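Local coordinates for apical membrane antigen AMA1 (Toxoplasma gondii ME49, PDB 4YIV), which plays an essential part in host cell invasion as a microneme protein of the moving junction between parasite and host membranes, at residues Tyr236-Trp241 with Leu247-Leu252. Residues are numbered along the deposited sequence; the frame is centred on the assembly and turned at random.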
loop_
_atom_site.group_PDB
_atom_site.type_symbol
_atom_site.label_atom_id
_atom_site.label_comp_id
_atom_site.label_asym_id
_atom_site.label_seq_id
_atom_site.Cartn_x
_atom_site.Cartn_y
_atom_site.Cartn_z
ATOM N N TYR A 236 0.240 19.034 6.520
ATOM C CA TYR A 236 1.404 19.333 5.691
ATOM C C TYR A 236 1.108 18.914 4.250
ATOM O O TYR A 236 0.385 17.932 4.047
ATOM C CB TYR A 236 2.646 18.602 6.187
ATOM C CG TYR A 236 3.192 19.072 7.529
ATOM C CD1 TYR A 236 4.142 20.092 7.611
ATOM C CD2 TYR A 236 2.785 18.465 8.706
ATOM C CE1 TYR A 236 4.651 20.502 8.852
ATOM C CE2 TYR A 236 3.288 18.866 9.936
ATOM C CZ TYR A 236 4.215 19.883 10.005
ATOM O OH TYR A 236 4.697 20.264 11.239
ATOM N N ARG A 237 1.642 19.684 3.293
ATOM C CA ARG A 237 1.695 19.321 1.864
ATOM C C ARG A 237 3.046 18.769 1.510
ATOM O O ARG A 237 4.077 19.352 1.873
ATOM C CB ARG A 237 1.443 20.528 0.973
ATOM C CG ARG A 237 0.156 21.223 1.198
ATOM C CD ARG A 237 0.070 22.446 0.269
ATOM N NE ARG A 237 -1.184 23.172 0.430
ATOM C CZ ARG A 237 -1.608 24.115 -0.395
ATOM N NH1 ARG A 237 -2.762 24.707 -0.156
ATOM N NH2 ARG A 237 -0.895 24.433 -1.469
ATOM N N PHE A 238 3.056 17.647 0.791
ATOM C CA PHE A 238 4.281 17.113 0.255
ATOM C C PHE A 238 4.890 18.161 -0.675
ATOM O O PHE A 238 4.165 18.902 -1.338
ATOM C CB PHE A 238 4.034 15.816 -0.538
ATOM C CG PHE A 238 3.793 14.598 0.293
ATOM C CD1 PHE A 238 4.425 14.405 1.510
ATOM C CD2 PHE A 238 2.940 13.604 -0.180
ATOM C CE1 PHE A 238 4.213 13.248 2.238
ATOM C CE2 PHE A 238 2.716 12.437 0.559
ATOM C CZ PHE A 238 3.351 12.256 1.752
ATOM N N GLY A 239 6.212 18.202 -0.726
ATOM C CA GLY A 239 6.905 19.115 -1.609
ATOM C C GLY A 239 8.297 18.658 -1.974
ATOM O O GLY A 239 8.799 17.649 -1.468
ATOM N N VAL A 240 8.928 19.427 -2.863
ATOM C CA VAL A 240 10.289 19.158 -3.311
ATOM C C VAL A 240 11.169 20.404 -3.138
ATOM O O VAL A 240 10.750 21.522 -3.438
ATOM C CB VAL A 240 10.330 18.726 -4.786
ATOM C CG1 VAL A 240 9.496 17.457 -4.982
ATOM C CG2 VAL A 240 9.800 19.835 -5.663
ATOM N N TRP A 241 12.387 20.191 -2.670
ATOM C CA TRP A 241 13.298 21.301 -2.408
ATOM C C TRP A 241 13.900 21.792 -3.720
ATOM O O TRP A 241 14.644 21.064 -4.382
ATOM C CB TRP A 241 14.401 20.874 -1.439
ATOM C CG TRP A 241 15.209 22.040 -0.906
ATOM C CD1 TRP A 241 16.493 22.384 -1.252
ATOM C CD2 TRP A 241 14.780 23.013 0.054
ATOM N NE1 TRP A 241 16.881 23.508 -0.565
ATOM C CE2 TRP A 241 15.849 23.914 0.243
ATOM C CE3 TRP A 241 13.596 23.210 0.776
ATOM C CZ2 TRP A 241 15.770 24.987 1.126
ATOM C CZ3 TRP A 241 13.517 24.279 1.653
ATOM C CH2 TRP A 241 14.597 25.154 1.818
ATOM N N LEU A 247 8.905 23.658 -2.542
ATOM C CA LEU A 247 7.770 23.828 -3.450
ATOM C C LEU A 247 6.793 22.667 -3.265
ATOM O O LEU A 247 7.131 21.506 -3.550
ATOM C CB LEU A 247 8.215 23.878 -4.908
ATOM C CG LEU A 247 9.329 24.834 -5.353
ATOM C CD1 LEU A 247 9.221 25.070 -6.832
ATOM C CD2 LEU A 247 9.257 26.127 -4.633
ATOM N N ASP A 248 5.592 22.963 -2.802
ATOM C CA ASP A 248 4.614 21.899 -2.717
ATOM C C ASP A 248 4.183 21.582 -4.138
ATOM O O ASP A 248 4.459 22.347 -5.054
ATOM C CB ASP A 248 3.420 22.251 -1.841
ATOM C CG ASP A 248 2.510 23.320 -2.439
ATOM O OD1 ASP A 248 1.776 23.043 -3.418
ATOM O OD2 ASP A 248 2.466 24.431 -1.873
ATOM N N TYR A 249 3.488 20.460 -4.309
ATOM C CA TYR A 249 3.227 19.956 -5.640
ATOM C C TYR A 249 2.444 20.926 -6.535
ATOM O O TYR A 249 2.565 20.856 -7.758
ATOM C CB TYR A 249 2.469 18.647 -5.556
ATOM C CG TYR A 249 3.219 17.464 -4.979
ATOM C CD1 TYR A 249 4.605 17.379 -5.009
ATOM C CD2 TYR A 249 2.505 16.394 -4.439
ATOM C CE1 TYR A 249 5.252 16.302 -4.501
ATOM C CE2 TYR A 249 3.148 15.306 -3.941
ATOM C CZ TYR A 249 4.503 15.259 -3.958
ATOM O OH TYR A 249 5.102 14.135 -3.454
ATOM N N THR A 250 1.632 21.809 -5.963
ATOM C CA THR A 250 0.810 22.672 -6.803
ATOM C C THR A 250 1.677 23.639 -7.623
ATOM O O THR A 250 1.186 24.272 -8.546
ATOM C CB THR A 250 -0.211 23.489 -5.998
ATOM O OG1 THR A 250 0.469 24.379 -5.100
ATOM C CG2 THR A 250 -1.162 22.576 -5.253
ATOM N N GLU A 251 2.957 23.736 -7.286
ATOM C CA GLU A 251 3.873 24.645 -7.967
ATOM C C GLU A 251 4.656 23.963 -9.077
ATOM O O GLU A 251 5.405 24.621 -9.789
ATOM C CB GLU A 251 4.872 25.260 -6.974
ATOM C CG GLU A 251 4.246 26.229 -5.985
ATOM C CD GLU A 251 5.274 27.187 -5.385
ATOM O OE1 GLU A 251 5.993 27.864 -6.162
ATOM O OE2 GLU A 251 5.373 27.252 -4.142
ATOM N N LEU A 252 4.515 22.645 -9.204
ATOM C CA LEU A 252 5.288 21.901 -10.185
ATOM C C LEU A 252 4.444 21.721 -11.438
ATOM O O LEU A 252 3.218 21.592 -11.367
ATOM C CB LEU A 252 5.748 20.545 -9.624
ATOM C CG LEU A 252 6.484 20.567 -8.279
ATOM C CD1 LEU A 252 6.833 19.139 -7.877
ATOM C CD2 LEU A 252 7.735 21.452 -8.310
#
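The side chain of Arg237 crosses that of Asp248 at a slant. Its CB packs 3.8 Å from Asp248 CB; CD lies over the carboxylate, 3.7 Å from Asp248 CG; and NH2, at the end of an extended chain, makes a salt bridge to Asp248 OD2 at 3.4 Å, its hydrogen bond bent (140°) and weak, with the two flat groups turned 76° apart. The stronger partner of this guanidinium is Asp326 on strand 322-326, which pairs with NE. A long arginine suits the place because its methylenes cover the aspartate while its nitrogens serve two acids. Asp248 is fixed by an Asx turn: OD1 accepts from Thr250 N on its anti side and from Thr250 OG1 on its syn lone pair, starting the 3-10 turn 249-251.

The backbones form the antiparallel hairpin of strands 236-242 and 245-248, the middle and an outer strand of a three-stranded sheet in this ectodomain fragment. Val240 and Leu247 make its hydrogen-bonded pair, Val240 N to Leu247 O at 2.8 Å with a return bond. At the neighbouring non-hydrogen-bonded pair, Gly239, without a side chain, lets the strands draw together: its CA is 3.1 Å from Leu247 O.

Beyond the strand, Tyr249 takes Phe238 O over one ring face and sets CZ 3.5 Å from Phe238 CB. Branched, apolar Val240 meets Leu252 tip to tip, CG2 to CD2 at 3.7 Å.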